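Local atomic coordinates of nitronate monooxygenase family protein (PDB entry 4QIT), a protein that catalyses the FMN-dependent oxidative denitrification of alkyl nitronates with molecular oxygen, propionate 3-nitronate being the best substrate. Residues E63-G66 with P71-V74; A101-E106 with L320-H325; L111-I114 with L119-P122; A150-G155 with G175-V180; G224-R229 with G245-L250. The protein carries 1 engineered substitution. All blocks are in the same frame, centred on the assembly; numbering follows the deposited sequence.

Interaction 1: E63-G66 with P71-V74; sequences EVRG and PFNV
Two first torsions bring the groups together here: CG1 of Val64 stands anti to its main-chain N (chi1 -177°), while CG of Phe72 is tucked between its own N and carbonyl carbon (chi1 60°). The result is a methyl group set squarely upon an aromatic face. Val64 CG1 lies 3.5 Å from the centroid of the Phe72 ring and only 12° off the ring normal, a nearly ideal CH-pi contact. The base of the same side chain leans over the far end of the ring, with Val64 CB 3.9 Å from Phe72 CZ. This is the packing of a beta-alpha-beta crossover in the TIM barrel: strand 45-48 leads into helix 54-65, which returns through a short loop to strand 72-77, and Val64, in the last helical turn, also touches Ile47 of the first strand. Ile61, three residues earlier, packs on Phe72 as well. Arg65 approaches differently, at the rim of the ring, where its CG comes within 3.6 Å of Phe72 CE1. Its extended chain runs at about a right angle to the Phe72 side chain, and the guanidinium presents one face to CZ of Phe72 with the two planes steeply inclined. Arg65 NH2 reaches on to weak hydrogen bonds with the carbonyl oxygens of Glu131 and Arg132.

Interaction 2: A101-E106 with L320-H325; sequences AEFGAE and LARGNH
The turn from Ala101 to Gly104 delivers Phe103 to Arg322 and Asn324, on a second turn more than two hundred residues further along the chain. Glu102 contributes from behind: its CB lies over one face of the Phe103 ring, offset toward the rim, and its carboxylate forms a salt bridge with Arg289. Phe103 carries the contact. Its CE1 stands 3.5 Å from Asn324 CB, and ND2 of Asn324 sits in plane at the ring edge, 3.6 Å from Phe103 CZ, with the amide steeply inclined to the ring (70°). The other end of that amide is occupied outside the contact, since Asn324 OD1 accepts from the backbone N of Asp326. Nearer the main chain, Phe103 CB lies 4.0 Å from Arg322 CG as the two side chains run alongside in opposite senses. A bend at chi2 (-67°) turns the Arg322 chain back so that the carbonyl oxygen of Phe103 lies over one face of its guanidinium. Arg322 NE is 3.5 Å from Phe103 O, but the angle is too poor for a hydrogen bond. Instead Arg322 NH1 makes a weak bond to Ala321 O, 3.4 Å away, within its own turn. Gly104 follows with positive phi and closes a Schellman motif on helix 86-101. Gly323 does the same for helix 307-320, and the contact therefore joins two helix C-termini, each finished by a type I turn. Ala319, in the last turn of helix 307-320, touches both Phe103 and Asn324.

Interaction 3: L111-I114 with L119-P122; sequences LKNI and LEDP
Asn113 and Glu120 meet head-on, amide against carboxylate. ND2 of Asn113 is the donor to both oxygens, but neither bond is strong. Glu120 OE2 is 3.1 Å from Asn113 ND2, with a bent N-H...O angle of 126°. Glu120 OE1 lies 3.5 Å from Asn113 ND2, and the angle there is straighter, 157°. The amide and carboxylate planes are inclined to each other by 52°, so the two groups do not pair flat. A water links the same two side chains, 2.7 Å from Asn113 OD1 and 2.6 Å from Glu120 OE1, although acceptors around it outnumber its protons. One step out, the backbone sets up the meeting. Asn113 is the centre of an inverse gamma turn, and its CG is placed anti to the main-chain N, which sends the amide across to the other segment. Pro306 and Phe307 pack against this side chain, while Pro81 touches Glu120. The N-H of Ser117, in the short connection between the segments, gives Glu120 OE1 a further hydrogen bond, so the carboxylate is also held from its own connecting loop. Both segments lie in the long loop linking helices 86-101 and 124-131, at the protein surface, with Asp121 capping the turn that leads into the second helix. The chemistry implies a shared, partly hydrated grip: amide and backbone N-H, and probably the water, supply protons to one carboxylate, an environment consistent with Glu120 remaining ionised.

Interaction 4: A150-G155 with G175-V180; sequences ALQAVG and GADAVV
A single side-chain amide, that of Gln152, forms this polar bridge to the 175-177 loop at the end of a TIM barrel where strands begin. Helix 145-153, which carries Gln152, follows strand 135-139, whereas Gly175 and Asp177 occupy the turn between helix 165-173 and strand 178-182; the bond therefore reaches past the intervening strand 157-162. Both helices finish in Schellman motifs, with Gly155 and Gly175 as the residues of positive phi. The second of these leaves the carbonyl of Gly175 facing Gln152. Beyond CG the Gln152 chain is extended (chi2 165°), which carries its amide out from the helix to the loop. There both N-H groups of NE2 find acceptors close to the amide plane: Gly175 O at 2.9 Å from Gln152 NE2, and Asp177 OD2 at 3.0 Å from the same nitrogen. Each bond is close to straight, so the pair fixes the rotation of the amide and grips the loop on either side of Ala176. Asp177 is itself held by the barrel, since its OD2 also accepts from the backbone N of Val158 on strand 157-162, its strongest polar partner. That oxygen is consequently a junction between helix, loop and strand, and two donors on it would be expected to stabilise the charged carboxylate. The amide of Gln152 does not lie flat against the acid: its plane is turned 71° from the carboxylate, and NE2 meets Asp177 OD2 from above the carboxylate plane, 56° out of it.

Interaction 5: G224-R229 with G245-L250; sequences GIMDGR and GTAFVL. With FMN (flavin mononucleotide), chain C.
Met226 lies over one face of the flat peptide unit that joins Thr246 to Ala247, its thioether spread above the peptide nitrogen. SD of Met226 is 3.9 Å from Ala247 N, Met226 CE stands 3.9 Å from Ala247 CA, and Thr246 CG2 is 4.1 Å from Met226 CE. Bends at chi2 (-64°) and chi3 (-70°) curl the chain back to place the methyl there. The N-H of the same peptide is taken by a water, 2.9 Å from Ala247 N, which donates in turn to the carbonyl of Ile225 and to O1P of the flavin mononucleotide. Two backbones that make no direct hydrogen bond to each other are thereby joined through apolar contact and one shared water. These are the loops after strands 219-222 and 241-244, the seventh and eighth of the TIM barrel, and together with the start of the short, weakly bonded helix 246-249 they form the phosphate-binding site known from many flavin-binding barrels. Each of the three terminal phosphate oxygens receives a backbone N-H. Gly224 N donates to FMN O2P at 2.8 Å. Gly245 N donates to FMN O1P at 2.9 Å, almost straight (170°). The third bond runs from Thr246 N to FMN O3P. Thr246 OG1 adds a short bond of 2.5 Å to FMN O3P while accepting from Gly333 N. Three amide dipoles and the helix end would help to balance the phosphate charge. On the outer side, Ile225 packs on Leu205 of the second subunit, and Asp227 forms a salt bridge with Arg209 of that subunit.

In the fold
The five contacts illustrate how chemistry follows position in a TIM barrel. Interactions 1 and 5 are buried, the first a largely apolar seam with the aliphatic part of Arg65 at its rim, the second built of methionine packing with backbone N-H groups directed at a ligand. Interaction 4, partly buried, replaces packing with an amide bridge, and it reaches the same parallel sheet as interaction 1. Interactions 2 and 3 involve no barrel strand: the loop between helices 86-101 and 124-131 supplies segments to both, interaction 3 being a hydrated surface bridge and interaction 2 a partly buried union of helix ends. Along the chain, interactions 3, 4 and 5 are nested within the loop closed by interaction 2.

Interaction 1: E63-G66 with P71-V74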
# COMPACT_ATOMS: atom_id res chain seq x y z
N GLU A 63 -4.10 -33.34 14.59
CA GLU A 63 -4.30 -32.60 15.83
C GLU A 63 -5.47 -31.62 15.70
O GLU A 63 -6.29 -31.50 16.62
CB GLU A 63 -3.03 -31.86 16.26
CG GLU A 63 -1.92 -32.77 16.77
CD GLU A 63 -0.70 -32.01 17.28
OE1 GLU A 63 0.40 -32.60 17.32
OE2 GLU A 63 -0.85 -30.81 17.63
N VAL A 64 -5.53 -30.90 14.59
CA VAL A 64 -6.64 -29.98 14.35
C VAL A 64 -7.97 -30.73 14.38
O VAL A 64 -8.92 -30.29 15.03
CB VAL A 64 -6.49 -29.22 13.02
CG1 VAL A 64 -7.62 -28.22 12.84
CG2 VAL A 64 -5.14 -28.51 12.95
N ARG A 65 -8.02 -31.88 13.71
CA ARG A 65 -9.25 -32.67 13.65
C ARG A 65 -9.68 -33.22 15.01
O ARG A 65 -10.86 -33.51 15.21
CB ARG A 65 -9.11 -33.82 12.65
CG ARG A 65 -9.22 -33.39 11.21
CD ARG A 65 -9.58 -34.57 10.31
NE ARG A 65 -9.21 -34.32 8.92
CZ ARG A 65 -10.06 -33.98 7.96
NH1 ARG A 65 -11.36 -33.85 8.22
NH2 ARG A 65 -9.63 -33.78 6.73
N GLY A 66 -8.73 -33.36 15.93
CA GLY A 66 -9.05 -33.78 17.28
C GLY A 66 -9.66 -32.65 18.10
O GLY A 66 -10.16 -32.88 19.20
N PRO A 71 -14.47 -27.40 8.92
CA PRO A 71 -13.43 -27.22 7.91
C PRO A 71 -12.27 -26.37 8.40
O PRO A 71 -12.48 -25.43 9.16
CB PRO A 71 -14.16 -26.48 6.80
CG PRO A 71 -15.58 -27.00 6.92
CD PRO A 71 -15.80 -27.04 8.40
N PHE A 72 -11.07 -26.69 7.94
CA PHE A 72 -9.90 -25.86 8.18
C PHE A 72 -8.98 -25.90 6.96
O PHE A 72 -9.17 -26.70 6.04
CB PHE A 72 -9.16 -26.26 9.47
CG PHE A 72 -8.67 -27.68 9.47
CD1 PHE A 72 -9.49 -28.71 9.92
CD2 PHE A 72 -7.39 -28.00 9.03
CE1 PHE A 72 -9.04 -30.03 9.93
CE2 PHE A 72 -6.94 -29.31 9.04
CZ PHE A 72 -7.77 -30.33 9.49
N ASN A 73 -7.97 -25.03 6.99
CA ASN A 73 -7.11 -24.71 5.86
C ASN A 73 -5.68 -25.12 6.20
O ASN A 73 -5.18 -24.84 7.30
CB ASN A 73 -7.24 -23.20 5.61
CG ASN A 73 -6.24 -22.65 4.59
OD1 ASN A 73 -5.82 -23.32 3.64
ND2 ASN A 73 -5.90 -21.37 4.77
N VAL A 74 -5.04 -25.81 5.26
CA VAL A 74 -3.65 -26.23 5.43
C VAL A 74 -2.80 -25.55 4.36
O VAL A 74 -3.08 -25.68 3.17
CB VAL A 74 -3.51 -27.76 5.34
CG1 VAL A 74 -2.05 -28.18 5.41
CG2 VAL A 74 -4.31 -28.42 6.46

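Interaction 2: A101-E106 with L320-H325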
# COMPACT_ATOMS: atom_id res chain seq x y z
N ALA A 101 28.90 -12.97 17.54
CA ALA A 101 29.94 -12.79 18.56
C ALA A 101 29.45 -11.98 19.76
O ALA A 101 29.92 -12.18 20.89
CB ALA A 101 31.19 -12.16 17.96
N GLU A 102 28.50 -11.07 19.53
CA GLU A 102 27.86 -10.32 20.62
C GLU A 102 27.27 -11.25 21.68
O GLU A 102 27.14 -10.90 22.86
CB GLU A 102 26.72 -9.45 20.08
CG GLU A 102 27.15 -8.19 19.35
CD GLU A 102 25.97 -7.27 19.07
OE1 GLU A 102 25.96 -6.63 18.00
OE2 GLU A 102 25.08 -7.18 19.94
N PHE A 103 26.87 -12.44 21.24
CA PHE A 103 26.20 -13.40 22.10
C PHE A 103 27.08 -14.61 22.38
O PHE A 103 26.59 -15.65 22.82
CB PHE A 103 24.87 -13.79 21.46
CG PHE A 103 24.03 -12.61 21.13
CD1 PHE A 103 23.47 -11.85 22.16
CD2 PHE A 103 23.81 -12.21 19.82
CE1 PHE A 103 22.71 -10.73 21.90
CE2 PHE A 103 23.05 -11.09 19.54
CZ PHE A 103 22.49 -10.35 20.58
N GLY A 104 28.37 -14.45 22.13
CA GLY A 104 29.36 -15.46 22.46
C GLY A 104 29.28 -16.66 21.54
O GLY A 104 29.74 -17.75 21.88
N ALA A 105 28.70 -16.45 20.37
CA ALA A 105 28.44 -17.55 19.46
C ALA A 105 29.21 -17.38 18.15
O ALA A 105 29.74 -16.30 17.85
CB ALA A 105 26.95 -17.67 19.18
N GLU A 106 29.28 -18.46 17.38
CA GLU A 106 29.79 -18.39 16.03
C GLU A 106 28.64 -18.68 15.08
O GLU A 106 27.65 -19.30 15.49
CB GLU A 106 30.92 -19.41 15.84
CG GLU A 106 32.16 -19.11 16.65
CD GLU A 106 33.29 -20.06 16.35
OE1 GLU A 106 33.04 -21.12 15.75
OE2 GLU A 106 34.45 -19.74 16.71
N LEU A 320 18.50 -15.31 21.64
CA LEU A 320 17.49 -15.74 22.59
C LEU A 320 18.15 -16.40 23.80
O LEU A 320 17.68 -16.25 24.94
CB LEU A 320 16.51 -16.71 21.91
CG LEU A 320 15.29 -17.17 22.71
CD1 LEU A 320 14.54 -15.96 23.19
CD2 LEU A 320 14.38 -18.01 21.84
N ALA A 321 19.26 -17.08 23.56
CA ALA A 321 19.98 -17.77 24.63
C ALA A 321 20.68 -16.80 25.59
O ALA A 321 21.24 -17.22 26.60
CB ALA A 321 20.99 -18.75 24.04
N ARG A 322 20.67 -15.51 25.26
CA ARG A 322 21.22 -14.49 26.14
C ARG A 322 20.14 -13.49 26.53
O ARG A 322 20.43 -12.42 27.06
CB ARG A 322 22.40 -13.77 25.49
CG ARG A 322 23.59 -14.66 25.17
CD ARG A 322 24.27 -15.19 26.44
NE ARG A 322 25.49 -15.91 26.10
CZ ARG A 322 25.55 -17.22 25.89
NH1 ARG A 322 24.46 -17.97 26.02
NH2 ARG A 322 26.71 -17.79 25.57
N GLY A 323 18.88 -13.86 26.28
CA GLY A 323 17.73 -13.06 26.66
C GLY A 323 17.48 -11.86 25.74
O GLY A 323 16.76 -10.92 26.11
N ASN A 324 18.08 -11.88 24.56
CA ASN A 324 17.98 -10.78 23.60
C ASN A 324 16.97 -11.10 22.49
O ASN A 324 17.10 -12.10 21.78
CB ASN A 324 19.36 -10.45 23.02
CG ASN A 324 19.36 -9.21 22.13
OD1 ASN A 324 18.64 -9.14 21.13
ND2 ASN A 324 20.20 -8.24 22.47
N HIS A 325 15.97 -10.23 22.36
CA HIS A 325 14.88 -10.44 21.40
C HIS A 325 14.94 -9.50 20.21
O HIS A 325 13.98 -9.43 19.44
CB HIS A 325 13.53 -10.30 22.10
CG HIS A 325 13.32 -11.32 23.18
ND1 HIS A 325 12.78 -12.56 22.94
CD2 HIS A 325 13.63 -11.29 24.50
CE1 HIS A 325 12.74 -13.24 24.07
NE2 HIS A 325 13.25 -12.50 25.03

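Interaction 3: L111-I114 with L119-P122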
# COMPACT_ATOMS: atom_id res chain seq x y z
N LEU A 111 24.61 -23.58 5.67
CA LEU A 111 23.18 -23.26 5.64
C LEU A 111 22.44 -24.36 4.90
O LEU A 111 23.00 -25.04 4.04
CB LEU A 111 22.94 -21.91 4.97
CG LEU A 111 23.59 -20.73 5.66
CD1 LEU A 111 23.21 -19.44 4.95
CD2 LEU A 111 23.17 -20.67 7.13
N LYS A 112 21.16 -24.52 5.24
CA LYS A 112 20.34 -25.60 4.71
C LYS A 112 19.05 -25.07 4.10
O LYS A 112 18.57 -23.98 4.45
CB LYS A 112 20.01 -26.61 5.81
CG LYS A 112 21.22 -27.19 6.54
CD LYS A 112 20.75 -28.14 7.64
CE LYS A 112 21.90 -28.61 8.52
NZ LYS A 112 22.38 -27.52 9.41
N ASN A 113 18.47 -25.87 3.21
CA ASN A 113 17.20 -25.55 2.58
C ASN A 113 16.06 -25.90 3.54
O ASN A 113 15.39 -26.93 3.38
CB ASN A 113 17.08 -26.34 1.28
CG ASN A 113 15.91 -25.92 0.45
OD1 ASN A 113 15.27 -24.91 0.73
ND2 ASN A 113 15.62 -26.68 -0.61
N ILE A 114 15.83 -25.04 4.51
CA ILE A 114 14.97 -25.40 5.65
C ILE A 114 13.48 -25.47 5.32
O ILE A 114 12.72 -26.14 6.01
CB ILE A 114 15.19 -24.47 6.84
CG1 ILE A 114 14.95 -23.02 6.42
CG2 ILE A 114 16.58 -24.64 7.39
CD1 ILE A 114 14.78 -22.07 7.62
N LEU A 119 6.94 -27.64 -4.66
CA LEU A 119 7.48 -28.03 -5.96
C LEU A 119 8.69 -28.96 -5.89
O LEU A 119 9.10 -29.52 -6.91
CB LEU A 119 7.85 -26.77 -6.77
CG LEU A 119 6.70 -25.78 -6.94
CD1 LEU A 119 7.15 -24.59 -7.74
CD2 LEU A 119 5.50 -26.45 -7.61
N GLU A 120 9.26 -29.13 -4.70
CA GLU A 120 10.45 -29.98 -4.56
C GLU A 120 10.33 -31.13 -3.57
O GLU A 120 11.23 -31.97 -3.49
CB GLU A 120 11.69 -29.13 -4.22
CG GLU A 120 11.70 -28.60 -2.80
CD GLU A 120 12.77 -27.56 -2.59
OE1 GLU A 120 12.45 -26.47 -2.06
OE2 GLU A 120 13.94 -27.81 -2.94
N ASP A 121 9.24 -31.19 -2.80
CA ASP A 121 9.03 -32.29 -1.87
C ASP A 121 7.85 -33.14 -2.34
O ASP A 121 6.70 -32.81 -2.08
CB ASP A 121 8.78 -31.79 -0.44
CG ASP A 121 8.71 -32.92 0.58
OD1 ASP A 121 8.62 -34.10 0.19
OD2 ASP A 121 8.75 -32.62 1.80
N PRO A 122 8.14 -34.25 -3.03
CA PRO A 122 7.10 -35.09 -3.62
C PRO A 122 6.26 -35.86 -2.60
O PRO A 122 5.28 -36.50 -3.01
CB PRO A 122 7.91 -36.07 -4.49
CG PRO A 122 9.24 -36.13 -3.85
CD PRO A 122 9.50 -34.75 -3.32
O HOH W 1 13.47 -24.21 -1.21

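Interaction 4: A150-G155 with G175-V180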
# COMPACT_ATOMS: atom_id res chain seq x y z
N ALA A 150 -5.74 -32.78 -8.78
CA ALA A 150 -5.67 -33.97 -7.95
C ALA A 150 -6.26 -33.72 -6.55
O ALA A 150 -6.97 -34.56 -6.01
CB ALA A 150 -4.25 -34.47 -7.85
N LEU A 151 -5.94 -32.55 -5.98
CA LEU A 151 -6.50 -32.17 -4.69
C LEU A 151 -8.01 -31.99 -4.78
O LEU A 151 -8.75 -32.44 -3.90
CB LEU A 151 -5.84 -30.87 -4.20
CG LEU A 151 -4.36 -30.95 -3.85
CD1 LEU A 151 -3.71 -29.57 -3.84
CD2 LEU A 151 -4.16 -31.62 -2.51
N GLN A 152 -8.46 -31.34 -5.84
CA GLN A 152 -9.88 -31.08 -6.03
C GLN A 152 -10.66 -32.38 -6.24
O GLN A 152 -11.82 -32.48 -5.86
CB GLN A 152 -10.08 -30.10 -7.19
CG GLN A 152 -9.61 -28.67 -6.85
CD GLN A 152 -9.45 -27.77 -8.06
OE1 GLN A 152 -9.10 -28.23 -9.15
NE2 GLN A 152 -9.69 -26.48 -7.87
N ALA A 153 -9.99 -33.37 -6.82
CA ALA A 153 -10.62 -34.66 -7.11
C ALA A 153 -11.08 -35.38 -5.84
O ALA A 153 -12.02 -36.19 -5.89
CB ALA A 153 -9.66 -35.54 -7.91
N VAL A 154 -10.43 -35.11 -4.72
CA VAL A 154 -10.83 -35.71 -3.45
C VAL A 154 -11.59 -34.70 -2.57
O VAL A 154 -11.73 -34.90 -1.36
CB VAL A 154 -9.64 -36.32 -2.68
CG1 VAL A 154 -9.03 -37.48 -3.47
CG2 VAL A 154 -8.58 -35.27 -2.39
N GLY A 155 -12.07 -33.63 -3.19
CA GLY A 155 -12.98 -32.71 -2.53
C GLY A 155 -12.36 -31.48 -1.89
O GLY A 155 -13.08 -30.64 -1.35
N GLY A 175 -6.22 -23.33 -12.02
CA GLY A 175 -7.49 -23.97 -11.72
C GLY A 175 -7.97 -23.85 -10.28
O GLY A 175 -8.87 -24.58 -9.87
N ALA A 176 -7.39 -22.92 -9.52
CA ALA A 176 -7.75 -22.77 -8.10
C ALA A 176 -9.22 -22.38 -7.91
O ALA A 176 -9.85 -21.81 -8.80
CB ALA A 176 -6.84 -21.74 -7.43
N ASP A 177 -9.75 -22.69 -6.72
CA ASP A 177 -11.11 -22.32 -6.36
C ASP A 177 -11.26 -20.86 -5.94
O ASP A 177 -12.34 -20.29 -6.04
CB ASP A 177 -11.61 -23.23 -5.25
CG ASP A 177 -11.69 -24.69 -5.67
OD1 ASP A 177 -12.65 -25.04 -6.37
OD2 ASP A 177 -10.79 -25.48 -5.31
N ALA A 178 -10.18 -20.27 -5.43
CA ALA A 178 -10.21 -18.87 -5.01
C ALA A 178 -8.82 -18.27 -4.97
O ALA A 178 -7.83 -18.99 -4.84
CB ALA A 178 -10.89 -18.74 -3.64
N VAL A 179 -8.77 -16.95 -5.10
CA VAL A 179 -7.51 -16.21 -5.02
C VAL A 179 -7.51 -15.40 -3.73
O VAL A 179 -8.51 -14.75 -3.39
CB VAL A 179 -7.28 -15.31 -6.27
CG1 VAL A 179 -8.38 -14.25 -6.41
CG2 VAL A 179 -5.90 -14.66 -6.22
N VAL A 180 -6.40 -15.47 -3.00
CA VAL A 180 -6.22 -14.63 -1.82
C VAL A 180 -5.42 -13.41 -2.26
O VAL A 180 -4.23 -13.50 -2.58
CB VAL A 180 -5.48 -15.37 -0.70
CG1 VAL A 180 -5.29 -14.45 0.49
CG2 VAL A 180 -6.24 -16.64 -0.29

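Interaction 5: G224-R229 with G245-L250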
# COMPACT_ATOMS: atom_id res chain seq x y z
N GLY A 224 -4.22 -5.80 6.27
CA GLY A 224 -4.63 -4.61 6.98
C GLY A 224 -6.02 -4.65 7.59
O GLY A 224 -6.45 -3.66 8.19
N ILE A 225 -6.70 -5.78 7.47
CA ILE A 225 -8.07 -5.90 7.98
C ILE A 225 -8.04 -6.38 9.44
O ILE A 225 -7.49 -7.44 9.74
CB ILE A 225 -8.86 -6.85 7.08
CG1 ILE A 225 -8.96 -6.24 5.67
CG2 ILE A 225 -10.26 -7.10 7.67
CD1 ILE A 225 -9.43 -7.21 4.60
N MET A 226 -8.61 -5.58 10.34
CA MET A 226 -8.46 -5.79 11.79
C MET A 226 -9.79 -5.79 12.54
O MET A 226 -9.83 -6.07 13.74
CB MET A 226 -7.57 -4.68 12.38
CG MET A 226 -6.16 -4.62 11.76
SD MET A 226 -5.20 -6.10 12.11
CE MET A 226 -4.95 -5.88 13.86
N ASP A 227 -10.87 -5.44 11.85
CA ASP A 227 -12.16 -5.32 12.51
C ASP A 227 -13.30 -5.46 11.50
O ASP A 227 -13.05 -5.61 10.30
CB ASP A 227 -12.25 -4.01 13.32
CG ASP A 227 -12.04 -2.76 12.48
OD1 ASP A 227 -12.15 -2.82 11.24
OD2 ASP A 227 -11.77 -1.69 13.06
N GLY A 228 -14.54 -5.48 11.98
CA GLY A 228 -15.66 -5.68 11.08
C GLY A 228 -15.84 -4.58 10.05
O GLY A 228 -16.32 -4.85 8.95
N ARG A 229 -15.47 -3.35 10.40
CA ARG A 229 -15.48 -2.25 9.42
C ARG A 229 -14.56 -2.57 8.24
O ARG A 229 -14.93 -2.36 7.08
CB ARG A 229 -15.08 -0.92 10.07
CG ARG A 229 -16.21 -0.22 10.82
CD ARG A 229 -15.73 1.15 11.24
NE ARG A 229 -16.75 1.92 11.97
CZ ARG A 229 -17.59 2.77 11.39
NH1 ARG A 229 -17.56 2.96 10.08
NH2 ARG A 229 -18.48 3.43 12.13
N GLY A 245 -4.37 -12.15 9.55
CA GLY A 245 -3.28 -12.74 10.30
C GLY A 245 -2.98 -11.97 11.57
O GLY A 245 -3.14 -12.49 12.68
N THR A 246 -2.55 -10.72 11.41
CA THR A 246 -2.13 -9.90 12.55
C THR A 246 -3.18 -9.85 13.65
O THR A 246 -2.85 -9.92 14.84
CB THR A 246 -1.80 -8.48 12.07
OG1 THR A 246 -0.76 -8.56 11.09
CG2 THR A 246 -1.31 -7.61 13.23
N ALA A 247 -4.46 -9.80 13.27
CA ALA A 247 -5.55 -9.75 14.25
C ALA A 247 -5.57 -10.95 15.21
O ALA A 247 -6.07 -10.83 16.34
CB ALA A 247 -6.88 -9.62 13.56
N PHE A 248 -5.03 -12.09 14.77
CA PHE A 248 -5.07 -13.32 15.58
C PHE A 248 -3.78 -13.61 16.32
O PHE A 248 -3.71 -14.56 17.10
CB PHE A 248 -5.50 -14.54 14.74
CG PHE A 248 -6.95 -14.51 14.34
CD1 PHE A 248 -7.93 -15.01 15.20
CD2 PHE A 248 -7.34 -13.95 13.14
CE1 PHE A 248 -9.27 -14.99 14.85
CE2 PHE A 248 -8.68 -13.92 12.78
CZ PHE A 248 -9.65 -14.43 13.64
N VAL A 249 -2.75 -12.80 16.10
CA VAL A 249 -1.44 -13.05 16.72
C VAL A 249 -1.49 -13.04 18.25
O VAL A 249 -0.88 -13.89 18.91
CB VAL A 249 -0.37 -12.08 16.19
CG1 VAL A 249 0.92 -12.22 16.98
CG2 VAL A 249 -0.11 -12.35 14.70
N LEU A 250 -2.21 -12.08 18.81
CA LEU A 250 -2.32 -11.94 20.26
C LEU A 250 -3.28 -12.93 20.93
O LEU A 250 -3.39 -12.95 22.16
CB LEU A 250 -2.72 -10.51 20.63
CG LEU A 250 -1.72 -9.42 20.25
CD1 LEU A 250 -2.28 -8.08 20.64
CD2 LEU A 250 -0.37 -9.65 20.92
N1 FMN C . 1.05 -16.52 4.66
C2 FMN C . 1.35 -17.79 4.19
O2 FMN C . 0.95 -18.13 3.08
N3 FMN C . 2.05 -18.69 4.96
C4 FMN C . 2.49 -18.30 6.20
O4 FMN C . 3.13 -19.07 6.92
C4A FMN C . 2.20 -17.03 6.67
N5 FMN C . 2.65 -16.67 7.91
C5A FMN C . 2.38 -15.43 8.42
C6 FMN C . 2.85 -15.12 9.69
C7 FMN C . 2.58 -13.89 10.26
C7M FMN C . 3.11 -13.64 11.64
C8 FMN C . 1.86 -12.94 9.54
C8M FMN C . 1.59 -11.59 10.13
C9 FMN C . 1.40 -13.25 8.25
C9A FMN C . 1.65 -14.51 7.69
N10 FMN C . 1.19 -14.86 6.41
C10 FMN C . 1.48 -16.12 5.91
C1' FMN C . 0.42 -13.86 5.58
C2' FMN C . -1.08 -13.99 5.73
O2' FMN C . -1.53 -15.11 5.01
C3' FMN C . -1.79 -12.77 5.17
O3' FMN C . -1.29 -12.40 3.90
C4' FMN C . -1.55 -11.62 6.11
O4' FMN C . -1.53 -12.10 7.45
C5' FMN C . -2.68 -10.62 5.97
O5' FMN C . -2.20 -9.44 6.55
P FMN C . -2.67 -8.97 7.99
O1P FMN C . -4.01 -9.59 8.31
O2P FMN C . -2.70 -7.47 7.96
O3P FMN C . -1.64 -9.48 8.93
O HOH W 2 -5.41 -9.18 10.60